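Local coordinates for class II aldolase/adducin domain protein (PDB 3OCR), which is of unproven function but has a class II aldolase/adducin fold, and is only tentatively linked to actin filament binding, at residues 44-49 with 77-82; 116-121 with 174-179; 124-129 with 204-209; 141-146 with 210-215; 185-188 with 192-195. All coordinates share one frame; numbering follows the deposited sequence.

Interaction 1: 44-49 with 77-82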
# COMPACT_ATOMS: atom_id res chain seq x y z
N LEU A 44 0.71 -15.14 -11.73
CA LEU A 44 0.03 -13.85 -11.88
C LEU A 44 -0.60 -13.40 -10.56
O LEU A 44 -0.55 -12.21 -10.19
CB LEU A 44 -1.07 -13.92 -12.96
CG LEU A 44 -0.56 -13.90 -14.40
CD1 LEU A 44 -1.65 -14.38 -15.36
CD2 LEU A 44 -0.10 -12.49 -14.77
N ALA A 45 -1.17 -14.37 -9.85
CA ALA A 45 -1.83 -14.11 -8.56
C ALA A 45 -0.77 -13.66 -7.55
O ALA A 45 -1.03 -12.81 -6.70
CB ALA A 45 -2.56 -15.36 -8.06
N ALA A 46 0.42 -14.24 -7.67
CA ALA A 46 1.55 -13.87 -6.84
C ALA A 46 2.00 -12.47 -7.19
O ALA A 46 2.16 -11.64 -6.30
CB ALA A 46 2.70 -14.90 -6.98
N LEU A 47 2.18 -12.20 -8.48
CA LEU A 47 2.53 -10.85 -8.96
C LEU A 47 1.51 -9.80 -8.50
O LEU A 47 1.90 -8.74 -8.03
CB LEU A 47 2.65 -10.84 -10.48
CG LEU A 47 3.11 -9.58 -11.19
CD1 LEU A 47 4.61 -9.33 -10.93
CD2 LEU A 47 2.85 -9.71 -12.69
N LYS A 48 0.23 -10.11 -8.63
CA LYS A 48 -0.84 -9.19 -8.24
C LYS A 48 -1.16 -9.25 -6.75
O LYS A 48 -2.09 -8.58 -6.29
CB LYS A 48 -2.13 -9.48 -9.02
CG LYS A 48 -2.01 -9.41 -10.53
CD LYS A 48 -1.50 -8.07 -10.99
CE LYS A 48 -1.56 -7.94 -12.49
NZ LYS A 48 -1.15 -6.58 -12.91
N ARG A 49 -0.41 -10.06 -6.01
CA ARG A 49 -0.56 -10.19 -4.56
C ARG A 49 -1.96 -10.68 -4.13
O ARG A 49 -2.55 -10.15 -3.19
CB ARG A 49 -0.20 -8.86 -3.84
CG ARG A 49 1.24 -8.42 -4.02
CD ARG A 49 1.50 -7.08 -3.34
NE ARG A 49 2.94 -6.84 -3.13
CZ ARG A 49 3.72 -6.14 -3.95
NH1 ARG A 49 3.23 -5.58 -5.06
NH2 ARG A 49 5.01 -5.98 -3.66
N LEU A 77 4.70 -22.20 -2.68
CA LEU A 77 4.16 -20.86 -2.91
C LEU A 77 3.73 -20.68 -4.37
O LEU A 77 4.29 -21.30 -5.27
CB LEU A 77 5.22 -19.82 -2.55
CG LEU A 77 5.69 -19.80 -1.10
CD1 LEU A 77 6.87 -18.85 -0.94
CD2 LEU A 77 4.52 -19.39 -0.19
N PHE A 78 2.74 -19.81 -4.60
CA PHE A 78 2.20 -19.51 -5.93
C PHE A 78 3.33 -19.11 -6.86
O PHE A 78 3.29 -19.40 -8.05
CB PHE A 78 1.18 -18.38 -5.83
CG PHE A 78 -0.21 -18.84 -5.42
CD1 PHE A 78 -0.38 -19.97 -4.61
CD2 PHE A 78 -1.33 -18.16 -5.86
CE1 PHE A 78 -1.66 -20.40 -4.23
CE2 PHE A 78 -2.63 -18.57 -5.48
CZ PHE A 78 -2.78 -19.70 -4.67
N ASP A 79 4.33 -18.47 -6.27
CA ASP A 79 5.55 -17.99 -6.89
C ASP A 79 6.46 -19.09 -7.42
O ASP A 79 7.41 -18.82 -8.14
CB ASP A 79 6.34 -17.27 -5.79
CG ASP A 79 6.73 -15.89 -6.19
OD1 ASP A 79 6.51 -15.53 -7.36
OD2 ASP A 79 7.24 -15.15 -5.33
N GLU A 80 6.20 -20.32 -7.00
CA GLU A 80 7.10 -21.42 -7.28
C GLU A 80 6.48 -22.36 -8.29
O GLU A 80 7.13 -23.27 -8.79
CB GLU A 80 7.44 -22.20 -6.00
CG GLU A 80 8.29 -21.43 -5.00
CD GLU A 80 8.44 -22.17 -3.68
OE1 GLU A 80 7.43 -22.64 -3.11
OE2 GLU A 80 9.59 -22.27 -3.21
N ILE A 81 5.21 -22.12 -8.60
CA ILE A 81 4.46 -23.07 -9.41
C ILE A 81 4.97 -23.03 -10.86
O ILE A 81 5.26 -21.95 -11.38
CB ILE A 81 2.97 -22.79 -9.35
CG1 ILE A 81 2.48 -22.74 -7.88
CG2 ILE A 81 2.18 -23.82 -10.21
CD1 ILE A 81 2.79 -23.99 -7.01
N THR A 82 5.07 -24.20 -11.47
CA THR A 82 5.48 -24.32 -12.87
C THR A 82 4.56 -25.34 -13.56
O THR A 82 3.96 -26.18 -12.91
CB THR A 82 6.92 -24.84 -13.02
OG1 THR A 82 6.97 -26.18 -12.56
CG2 THR A 82 7.92 -24.00 -12.21
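Phe-78 and Asp-79 meet Ala-45 and Ala-46 where helix 29-47 is about to end; the CA atoms of Ala-46 and Asp-79 come within 5.7 Å. At the start of the loop segment, Leu-77 N bonds to Glu-80 OE1 over 2.8 Å, on the anti side of the carboxylate, which ties the turn to itself. Phe-78 follows, its CG set beside the backbone N (chi1 -83°). That torsion directs the ring edge at the helix: Ala-45 CB lies close to the ring plane, 3.8 Å from Phe-78 CD2, while Phe-78 CB rests 4.0 Å from Ala-46 CB. Tyr-42 and Phe-58 meet the Phe-78 ring edge-to-face. Small side chains on the helix let the aromatic residue approach this closely. Asp-79 adds a looser fringe, with OD1 3.9 Å from Ala-46 CB. The other oxygen of Glu-80, OE2, forms a salt bridge with Arg-262 of the second subunit, and Ile-81 O takes a hydrogen bond from Arg-43 on the helix. The helix closes in a Schellman motif at Arg-49, and the contact is thus a helix C-terminus packed against the loop between strands 68-71 and 87-90 of this AraD-like domain.

Interaction 2: 116-121 with 174-179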
# COMPACT_ATOMS: atom_id res chain seq x y z
N HIS A 116 -16.32 -28.60 -9.44
CA HIS A 116 -16.03 -29.32 -10.68
C HIS A 116 -17.00 -30.48 -10.97
O HIS A 116 -17.38 -30.74 -12.13
CB HIS A 116 -14.58 -29.83 -10.71
CG HIS A 116 -13.57 -28.79 -11.08
ND1 HIS A 116 -13.57 -28.14 -12.30
CD2 HIS A 116 -12.50 -28.29 -10.40
CE1 HIS A 116 -12.57 -27.29 -12.35
NE2 HIS A 116 -11.91 -27.35 -11.20
N ALA A 117 -17.39 -31.20 -9.93
CA ALA A 117 -18.30 -32.32 -10.11
C ALA A 117 -19.69 -31.82 -10.50
O ALA A 117 -20.35 -32.39 -11.38
CB ALA A 117 -18.36 -33.15 -8.85
N ALA A 118 -20.13 -30.75 -9.85
CA ALA A 118 -21.48 -30.21 -10.06
C ALA A 118 -21.64 -29.43 -11.36
O ALA A 118 -22.75 -29.32 -11.88
CB ALA A 118 -21.87 -29.32 -8.89
N ARG A 119 -20.54 -28.90 -11.88
CA ARG A 119 -20.60 -27.97 -12.99
C ARG A 119 -19.50 -28.35 -13.98
O ARG A 119 -18.39 -27.84 -13.92
CB ARG A 119 -20.41 -26.54 -12.46
CG ARG A 119 -21.60 -26.02 -11.61
CD ARG A 119 -22.75 -25.66 -12.54
NE ARG A 119 -22.24 -24.69 -13.50
CZ ARG A 119 -22.18 -23.38 -13.29
NH1 ARG A 119 -22.67 -22.87 -12.16
NH2 ARG A 119 -21.65 -22.59 -14.21
N HIS A 120 -19.82 -29.26 -14.90
CA HIS A 120 -18.86 -29.76 -15.89
C HIS A 120 -18.43 -28.69 -16.89
O HIS A 120 -17.40 -28.82 -17.57
CB HIS A 120 -19.43 -30.99 -16.63
CG HIS A 120 -19.38 -32.25 -15.83
ND1 HIS A 120 -19.94 -33.43 -16.26
CD2 HIS A 120 -18.83 -32.50 -14.61
CE1 HIS A 120 -19.74 -34.36 -15.34
NE2 HIS A 120 -19.06 -33.83 -14.34
N ASP A 121 -19.21 -27.63 -16.98
CA ASP A 121 -18.89 -26.49 -17.84
C ASP A 121 -17.70 -25.67 -17.32
O ASP A 121 -16.97 -25.04 -18.10
CB ASP A 121 -20.13 -25.60 -18.01
CG ASP A 121 -20.72 -25.14 -16.68
OD1 ASP A 121 -21.17 -25.99 -15.89
OD2 ASP A 121 -20.75 -23.91 -16.44
N ARG A 174 -25.03 -27.32 0.06
CA ARG A 174 -25.47 -25.92 0.11
C ARG A 174 -24.61 -25.04 -0.78
O ARG A 174 -25.12 -24.10 -1.41
CB ARG A 174 -25.48 -25.41 1.55
CG ARG A 174 -26.75 -25.78 2.34
CD ARG A 174 -26.78 -25.06 3.70
NE ARG A 174 -25.81 -25.65 4.63
CZ ARG A 174 -26.11 -26.45 5.65
NH1 ARG A 174 -27.38 -26.78 5.92
NH2 ARG A 174 -25.13 -26.92 6.41
N LEU A 175 -23.31 -25.35 -0.85
CA LEU A 175 -22.36 -24.59 -1.66
C LEU A 175 -22.75 -24.65 -3.14
O LEU A 175 -22.73 -23.62 -3.84
CB LEU A 175 -20.95 -25.11 -1.46
CG LEU A 175 -19.80 -24.60 -2.31
CD1 LEU A 175 -19.38 -23.19 -1.90
CD2 LEU A 175 -18.62 -25.56 -2.14
N VAL A 176 -23.08 -25.86 -3.60
CA VAL A 176 -23.51 -26.08 -4.98
C VAL A 176 -24.88 -25.42 -5.22
O VAL A 176 -25.07 -24.73 -6.23
CB VAL A 176 -23.49 -27.60 -5.34
CG1 VAL A 176 -24.22 -27.88 -6.65
CG2 VAL A 176 -22.04 -28.14 -5.41
N ALA A 177 -25.81 -25.60 -4.29
CA ALA A 177 -27.12 -24.96 -4.38
C ALA A 177 -27.02 -23.44 -4.43
O ALA A 177 -27.69 -22.80 -5.24
CB ALA A 177 -28.03 -25.41 -3.23
N ASP A 178 -26.15 -22.87 -3.59
CA ASP A 178 -25.91 -21.43 -3.58
C ASP A 178 -25.32 -20.92 -4.90
O ASP A 178 -25.75 -19.90 -5.42
CB ASP A 178 -24.98 -21.04 -2.41
CG ASP A 178 -25.62 -21.21 -1.04
OD1 ASP A 178 -26.86 -21.17 -0.90
OD2 ASP A 178 -24.85 -21.42 -0.08
N LEU A 179 -24.31 -21.60 -5.44
CA LEU A 179 -23.73 -21.18 -6.70
C LEU A 179 -24.74 -21.22 -7.85
O LEU A 179 -24.80 -20.29 -8.69
CB LEU A 179 -22.53 -22.06 -7.03
CG LEU A 179 -21.78 -21.72 -8.32
CD1 LEU A 179 -21.07 -20.37 -8.16
CD2 LEU A 179 -20.77 -22.81 -8.61
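Two bends in the Arg-119 chain, at chi2 (-76°) and chi3 (-56°), curl the side chain so that its guanidinium comes to lie beside Leu-179 and still within reach of Asp-121. On the other helix, Val-176 has CG1 opposite the backbone N (chi1 167°) and CG2 opposite the carbonyl carbon, which presents both methyls to Ala-118. They straddle its CB, with CG1 of Val-176 3.6 Å and CG2 of Val-176 3.7 Å from CB of Ala-118; this is the nearest approach of the two segments and is purely apolar. The CA atoms of Ala-118 and Val-176, the closest such pair, stand 6.9 Å apart. Helices 110-118 and 169-179 lie on the same face of the mixed sheet, and Leu-175 and Leu-179 also touch Ile-115 and Met-185, so the contact joins two helices of one layer of the alpha/beta fold, partly at its surface (Ala-118) and partly buried (Leu-179). Arg-119, just past the end of its helix, reaches over with NH1 4.0 Å from Leu-179 CD2, an oblique approach without a hydrogen bond. Its orientation is set from its own segment: NE meets Asp-121 OD1 at 2.9 Å and NH2 meets Asp-121 OD2 at 2.7 Å. Both bonds are nearly straight, lie in the guanidinium plane and use the syn lone pairs of the carboxylate, a side-on two-pronged salt bridge that fixes the rotation of the group. NH1 is bonded in turn to Lys-182 O, in the loop leading from helix 169-179 to strand 184-187.

Interaction 3: 124-129 with 204-209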
# COMPACT_ATOMS: atom_id res chain seq x y z
N ALA A 124 -12.22 -24.32 -14.85
CA ALA A 124 -11.27 -23.75 -13.88
C ALA A 124 -12.02 -23.18 -12.71
O ALA A 124 -13.07 -22.57 -12.90
CB ALA A 124 -10.40 -22.70 -14.51
N VAL A 125 -11.47 -23.39 -11.50
CA VAL A 125 -12.08 -22.86 -10.28
C VAL A 125 -10.98 -22.22 -9.43
O VAL A 125 -10.01 -22.88 -9.05
CB VAL A 125 -12.83 -23.95 -9.46
CG1 VAL A 125 -13.44 -23.36 -8.15
CG2 VAL A 125 -13.93 -24.62 -10.32
N LEU A 126 -11.15 -20.93 -9.17
CA LEU A 126 -10.19 -20.14 -8.41
C LEU A 126 -10.74 -19.71 -7.08
O LEU A 126 -11.86 -19.21 -6.99
CB LEU A 126 -9.82 -18.89 -9.20
CG LEU A 126 -9.44 -19.08 -10.68
CD1 LEU A 126 -9.15 -17.74 -11.34
CD2 LEU A 126 -8.28 -20.05 -10.88
N HIS A 127 -9.94 -19.84 -6.03
CA HIS A 127 -10.39 -19.34 -4.75
C HIS A 127 -9.31 -18.48 -4.12
O HIS A 127 -8.15 -18.88 -4.09
CB HIS A 127 -10.76 -20.52 -3.84
CG HIS A 127 -10.98 -20.10 -2.42
ND1 HIS A 127 -11.90 -19.13 -2.07
CD2 HIS A 127 -10.38 -20.50 -1.28
CE1 HIS A 127 -11.87 -18.96 -0.76
NE2 HIS A 127 -10.96 -19.78 -0.26
N THR A 128 -9.65 -17.28 -3.65
CA THR A 128 -8.63 -16.40 -3.02
C THR A 128 -9.02 -15.88 -1.64
O THR A 128 -10.23 -15.82 -1.29
CB THR A 128 -8.22 -15.17 -3.89
OG1 THR A 128 -9.37 -14.38 -4.16
CG2 THR A 128 -7.57 -15.57 -5.24
N HIS A 129 -7.99 -15.51 -0.88
CA HIS A 129 -8.14 -14.90 0.44
C HIS A 129 -7.39 -13.58 0.47
O HIS A 129 -6.35 -13.49 1.13
CB HIS A 129 -7.51 -15.77 1.52
CG HIS A 129 -8.27 -17.02 1.84
ND1 HIS A 129 -7.72 -18.01 2.64
CD2 HIS A 129 -9.51 -17.44 1.51
CE1 HIS A 129 -8.59 -18.99 2.76
NE2 HIS A 129 -9.68 -18.68 2.08
N GLN A 204 -9.97 -13.67 -15.65
CA GLN A 204 -10.47 -12.34 -16.01
C GLN A 204 -11.52 -11.94 -14.99
O GLN A 204 -11.50 -10.82 -14.50
CB GLN A 204 -11.09 -12.27 -17.41
CG GLN A 204 -11.53 -10.81 -17.79
CD GLN A 204 -12.05 -10.65 -19.21
OE1 GLN A 204 -12.56 -11.58 -19.81
NE2 GLN A 204 -11.91 -9.44 -19.75
N GLN A 205 -12.43 -12.85 -14.67
CA GLN A 205 -13.47 -12.57 -13.68
C GLN A 205 -12.87 -12.28 -12.30
O GLN A 205 -13.34 -11.39 -11.58
CB GLN A 205 -14.43 -13.75 -13.58
CG GLN A 205 -15.17 -14.09 -14.89
CD GLN A 205 -16.48 -14.77 -14.59
OE1 GLN A 205 -17.53 -14.13 -14.58
NE2 GLN A 205 -16.44 -16.07 -14.34
N LEU A 206 -11.82 -13.02 -11.92
CA LEU A 206 -11.21 -12.83 -10.59
C LEU A 206 -10.51 -11.47 -10.48
O LEU A 206 -10.69 -10.74 -9.49
CB LEU A 206 -10.24 -13.97 -10.25
CG LEU A 206 -9.46 -13.84 -8.93
CD1 LEU A 206 -10.39 -13.96 -7.74
CD2 LEU A 206 -8.31 -14.89 -8.88
N HIS A 207 -9.69 -11.15 -11.48
CA HIS A 207 -9.06 -9.84 -11.63
C HIS A 207 -10.04 -8.68 -11.50
O HIS A 207 -9.76 -7.71 -10.79
CB HIS A 207 -8.30 -9.78 -12.97
CG HIS A 207 -7.36 -8.62 -13.10
ND1 HIS A 207 -6.67 -8.36 -14.26
CD2 HIS A 207 -6.98 -7.65 -12.22
CE1 HIS A 207 -5.91 -7.29 -14.10
NE2 HIS A 207 -6.08 -6.85 -12.87
N ALA A 208 -11.17 -8.77 -12.19
CA ALA A 208 -12.18 -7.72 -12.13
C ALA A 208 -12.85 -7.64 -10.78
O ALA A 208 -13.13 -6.54 -10.30
CB ALA A 208 -13.24 -7.90 -13.22
N LEU A 209 -13.12 -8.80 -10.17
CA LEU A 209 -13.82 -8.85 -8.90
C LEU A 209 -12.92 -8.28 -7.79
O LEU A 209 -13.40 -7.56 -6.92
CB LEU A 209 -14.26 -10.28 -8.56
CG LEU A 209 -15.14 -10.43 -7.31
CD1 LEU A 209 -16.42 -9.56 -7.41
CD2 LEU A 209 -15.46 -11.92 -6.99
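Leu-126 and Thr-128 lie two residues apart on the extended strand 124-128, and their CB atoms therefore leave the sheet on the same side, toward Leu-206 of helix 199-219. The closest CA atoms, those of Leu-126 and Leu-206, are 7.7 Å apart, and no hydrogen bond joins the segments, as expected for a helix lying over a strand. Leu-206 carries the contact. With CG placed opposite its backbone N (chi1 176°), it extends toward the strand and divides its two methyls between the partners. CD1 of Leu-206 meets OG1 of Thr-128 at 3.7 Å, the two side chains reaching tip to tip. CD2 of Leu-206 lies between CG2 of Thr-128, at 3.8 Å, and CD1 of Leu-126, at 3.9 Å, and Leu-126 comes to it at a slant. Because Thr-128 holds CG2 beside its backbone N (chi1 59° for OG1), hydroxyl and methyl both face the leucine. His-127 points to the other side of the sheet, where its ND1 is bonded to Leu-192 O; His-129 bonds to Asp-52 OD2, and both rings meet that of His-190. This His-x-His pair with a third histidine resembles the metal-binding cluster of class II aldolases, although a metal role is not established here. The leucine-threonine contact behind it is the central strand-to-helix interface of a three-layer alpha/beta/alpha domain.

Interaction 4: 141-146 with 210-215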
# COMPACT_ATOMS: atom_id res chain seq x y z
N ASP A 141 -24.22 -6.34 3.13
CA ASP A 141 -24.71 -6.10 1.79
C ASP A 141 -23.69 -6.54 0.74
O ASP A 141 -23.90 -6.33 -0.46
CB ASP A 141 -25.04 -4.63 1.62
CG ASP A 141 -26.25 -4.19 2.46
OD1 ASP A 141 -27.11 -5.04 2.77
OD2 ASP A 141 -26.34 -2.99 2.81
N GLY A 142 -22.59 -7.13 1.16
CA GLY A 142 -21.62 -7.66 0.20
C GLY A 142 -21.20 -6.62 -0.81
O GLY A 142 -20.98 -5.47 -0.47
N LEU A 143 -21.10 -7.02 -2.08
CA LEU A 143 -20.56 -6.13 -3.11
C LEU A 143 -21.62 -5.13 -3.57
O LEU A 143 -22.62 -5.51 -4.13
CB LEU A 143 -20.01 -6.93 -4.30
CG LEU A 143 -19.31 -6.15 -5.41
CD1 LEU A 143 -17.91 -5.69 -5.03
CD2 LEU A 143 -19.28 -6.98 -6.70
N LEU A 144 -21.33 -3.85 -3.35
CA LEU A 144 -22.28 -2.77 -3.60
C LEU A 144 -22.23 -2.31 -5.08
O LEU A 144 -21.17 -2.39 -5.71
CB LEU A 144 -21.96 -1.60 -2.64
CG LEU A 144 -22.03 -1.89 -1.12
CD1 LEU A 144 -21.43 -0.73 -0.32
CD2 LEU A 144 -23.46 -2.12 -0.66
N PRO A 145 -23.37 -1.86 -5.64
CA PRO A 145 -23.35 -1.36 -7.03
C PRO A 145 -22.97 0.15 -7.11
O PRO A 145 -23.81 1.00 -7.37
CB PRO A 145 -24.78 -1.62 -7.50
CG PRO A 145 -25.64 -1.47 -6.27
CD PRO A 145 -24.74 -1.83 -5.07
N ILE A 146 -21.70 0.47 -6.87
CA ILE A 146 -21.30 1.90 -6.71
C ILE A 146 -20.15 2.30 -7.62
O ILE A 146 -19.64 3.43 -7.54
CB ILE A 146 -20.97 2.27 -5.23
CG1 ILE A 146 -20.02 1.25 -4.58
CG2 ILE A 146 -22.25 2.32 -4.40
CD1 ILE A 146 -18.57 1.45 -4.95
N GLU A 210 -11.64 -8.63 -7.85
CA GLU A 210 -10.68 -8.21 -6.84
C GLU A 210 -10.56 -6.68 -6.91
O GLU A 210 -10.58 -5.99 -5.86
CB GLU A 210 -9.30 -8.84 -7.16
CG GLU A 210 -8.19 -8.25 -6.28
CD GLU A 210 -8.37 -8.55 -4.80
OE1 GLU A 210 -8.97 -9.62 -4.47
OE2 GLU A 210 -7.92 -7.72 -3.98
N TYR A 211 -10.49 -6.14 -8.12
CA TYR A 211 -10.47 -4.68 -8.27
C TYR A 211 -11.76 -4.02 -7.77
O TYR A 211 -11.70 -2.99 -7.11
CB TYR A 211 -10.21 -4.27 -9.70
CG TYR A 211 -9.64 -2.84 -9.81
CD1 TYR A 211 -8.68 -2.37 -8.89
CD2 TYR A 211 -10.05 -1.98 -10.81
CE1 TYR A 211 -8.15 -1.06 -8.99
CE2 TYR A 211 -9.52 -0.68 -10.93
CZ TYR A 211 -8.57 -0.24 -10.03
OH TYR A 211 -8.06 1.04 -10.14
N ALA A 212 -12.90 -4.58 -8.13
CA ALA A 212 -14.18 -4.04 -7.61
C ALA A 212 -14.13 -3.99 -6.09
O ALA A 212 -14.53 -2.99 -5.50
CB ALA A 212 -15.36 -4.88 -8.11
N CYS A 213 -13.60 -5.03 -5.44
CA CYS A 213 -13.48 -5.00 -3.99
C CYS A 213 -12.50 -3.94 -3.49
O CYS A 213 -12.83 -3.27 -2.53
CB CYS A 213 -13.13 -6.36 -3.38
SG CYS A 213 -14.33 -7.67 -3.71
N ASN A 214 -11.31 -3.80 -4.10
CA ASN A 214 -10.39 -2.72 -3.73
C ASN A 214 -11.10 -1.35 -3.68
O ASN A 214 -10.90 -0.53 -2.76
CB ASN A 214 -9.26 -2.57 -4.76
CG ASN A 214 -8.37 -3.80 -4.93
OD1 ASN A 214 -7.84 -4.02 -6.03
ND2 ASN A 214 -8.10 -4.53 -3.84
N ILE A 215 -11.88 -1.09 -4.71
CA ILE A 215 -12.48 0.17 -4.92
C ILE A 215 -13.56 0.33 -3.82
O ILE A 215 -13.72 1.42 -3.27
CB ILE A 215 -13.18 0.23 -6.32
CG1 ILE A 215 -12.17 0.39 -7.45
CG2 ILE A 215 -14.23 1.35 -6.34
CD1 ILE A 215 -12.73 -0.09 -8.81
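Leu-143 contributes by far the most buried surface, and Ala-212 and Ile-146 follow. The leucine projects from the loop onto helix 199-219 with CG opposite its backbone N (chi1 -175°), which, with the bond from CA already directed at the helix, lets CD1 do the touching. That methyl sits 4.1 Å from Ala-212 CB and 4.3 Å from Cys-213 SG, between two successive residues of the helix. Leu-143 and Cys-213 are also the pair whose CA atoms are closest, at 7.2 Å; the contact is apolar, with no hydrogen bond across it. Ala-212 offers only a CB, so the leucine methyl can settle on the helix surface. Ile-146 joins further along: its side chain starts out alongside the helix, and CD1 ends 4.6 Å from Ile-215 CG2, beyond close contact though still hiding surface on both residues. Between the two loop residues the chain turns sharply at Pro-145, centre of an inverse gamma turn whose Ile-146 N to Leu-144 O bond is weak (3.1 Å). Ile-215 in turn lays CD1 over one face of the Tyr-211 ring, displaced toward its rim, 3.8 Å above the plane. The amide of Gln-216 clasps the loop, bonding Gly-142 O and Leu-144 N, while Tyr-159 OH bonds Leu-143 N. The contact lies between helix 199-219 and the short helices 131-137 and 148-151, with Val-136 and Ser-150 against Leu-143 and the third subunit reaching Ile-146 O through Asn-189.

Interaction 5: 185-188 with 192-195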
# COMPACT_ATOMS: atom_id res chain seq x y z
N MSE A 185 -18.76 -16.35 -6.92
CA MSE A 185 -19.35 -16.50 -5.59
C MSE A 185 -18.55 -15.75 -4.53
O MSE A 185 -17.29 -15.74 -4.51
CB MSE A 185 -19.49 -17.97 -5.19
CG MSE A 185 -20.43 -18.20 -3.93
SE MSE A 185 -21.24 -19.98 -3.87
CE MSE A 185 -19.58 -20.84 -4.47
N ILE A 186 -19.28 -15.12 -3.64
CA ILE A 186 -18.63 -14.55 -2.49
C ILE A 186 -18.89 -15.50 -1.33
O ILE A 186 -20.04 -15.78 -0.94
CB ILE A 186 -19.09 -13.06 -2.24
CG1 ILE A 186 -18.53 -12.17 -3.36
CG2 ILE A 186 -18.63 -12.56 -0.87
CD1 ILE A 186 -19.00 -10.67 -3.30
N LEU A 187 -17.80 -16.04 -0.81
CA LEU A 187 -17.88 -16.93 0.34
C LEU A 187 -17.83 -16.02 1.57
O LEU A 187 -16.78 -15.49 1.91
CB LEU A 187 -16.70 -17.93 0.32
CG LEU A 187 -16.57 -18.76 -0.96
CD1 LEU A 187 -15.16 -19.34 -1.08
CD2 LEU A 187 -17.64 -19.87 -1.05
N ARG A 188 -18.99 -15.77 2.18
CA ARG A 188 -19.07 -14.80 3.24
C ARG A 188 -18.09 -15.14 4.37
O ARG A 188 -17.92 -16.32 4.74
CB ARG A 188 -20.52 -14.71 3.83
CG ARG A 188 -21.59 -14.20 2.88
CD ARG A 188 -22.84 -13.91 3.71
NE ARG A 188 -24.04 -13.75 2.91
CZ ARG A 188 -24.48 -12.59 2.41
NH1 ARG A 188 -23.80 -11.46 2.61
NH2 ARG A 188 -25.60 -12.57 1.71
N LEU A 192 -13.16 -15.14 -1.93
CA LEU A 192 -13.80 -15.06 -3.24
C LEU A 192 -13.61 -16.35 -4.02
O LEU A 192 -12.56 -16.99 -3.91
CB LEU A 192 -13.25 -13.88 -4.07
CG LEU A 192 -13.19 -12.47 -3.46
CD1 LEU A 192 -12.41 -11.57 -4.42
CD2 LEU A 192 -14.58 -11.89 -3.16
N LEU A 193 -14.60 -16.67 -4.84
CA LEU A 193 -14.53 -17.80 -5.73
C LEU A 193 -15.02 -17.43 -7.14
O LEU A 193 -16.09 -16.82 -7.33
CB LEU A 193 -15.28 -19.00 -5.16
CG LEU A 193 -15.06 -20.32 -5.92
CD1 LEU A 193 -14.92 -21.50 -5.00
CD2 LEU A 193 -16.16 -20.55 -6.96
N THR A 194 -14.20 -17.79 -8.11
CA THR A 194 -14.50 -17.56 -9.49
C THR A 194 -14.39 -18.87 -10.28
O THR A 194 -13.50 -19.69 -10.01
CB THR A 194 -13.53 -16.46 -9.92
OG1 THR A 194 -14.25 -15.24 -10.11
CG2 THR A 194 -12.67 -16.85 -11.07
N GLY A 195 -15.32 -19.11 -11.21
CA GLY A 195 -15.20 -20.23 -12.13
C GLY A 195 -15.06 -19.66 -13.52
O GLY A 195 -15.29 -18.47 -13.72
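Two hydrogen bonds between the backbones of Met-185 and Leu-193 hold the strands together. Met-185 N gives to Leu-193 O over 2.7 Å (167° at the hydrogen), the donor tilted 18° from the carbonyl plane; Leu-193 N returns to Met-185 O over 2.9 Å (156°), and this donor lies in the carbonyl plane. Such a reciprocal couple identifies Met-185 and Leu-193 as an antiparallel hydrogen-bonded pair, with CA atoms 5.0 Å apart. The next pair, Ile-186 and Leu-192, is non-hydrogen-bonded. Beyond these backbone bonds, the side chains separate by face. Selenomethionine Met-185 and Leu-193 share one: the bend at chi3 of Met-185 brings its CE to 4.2 Å from CD2 of Leu-193, and CD1 of Leu-187 slants in to 4.1 Å from CB of Leu-193. On the other face Ile-186 and Leu-192 lie side by side and point the same way, with CG1 of Ile-186 4.0 Å from CD2 of Leu-192. Both faces are covered: helix 169-179 packs on Met-185 and Leu-187 through Leu-175, whereas Leu-209 of helix 199-219 touches Leu-192. Strand 124-128 flanks 191-196, and strand 157-160 runs parallel to 184-187 along its outer edge. Strands 184-187 and 191-196, joined by the three residues 188-190, form a beta hairpin within the mixed central sheet.

In the fold
Interactions 3 and 5 form the core: their centres are 8 Å apart, and strands 124-128 and 191-196 are neighbours in one sheet. Interaction 5 is the only one joined across its segments by backbone hydrogen bonds, whereas interaction 3 is apolar apart from a threonine hydroxyl. Interaction 4, also buried but farther out, about 16 Å from the chain's centre, shares helix 199-219 with interaction 3. Interaction 2 covers the opposite face of the sheet and touches interaction 5 through Leu-175 and Met-185; interaction 1 lies across the chain's centre from it, about 26 Å away between centres. These two are only partly buried, and charged side chains of Asp-79 and Arg-119 join their apolar contacts.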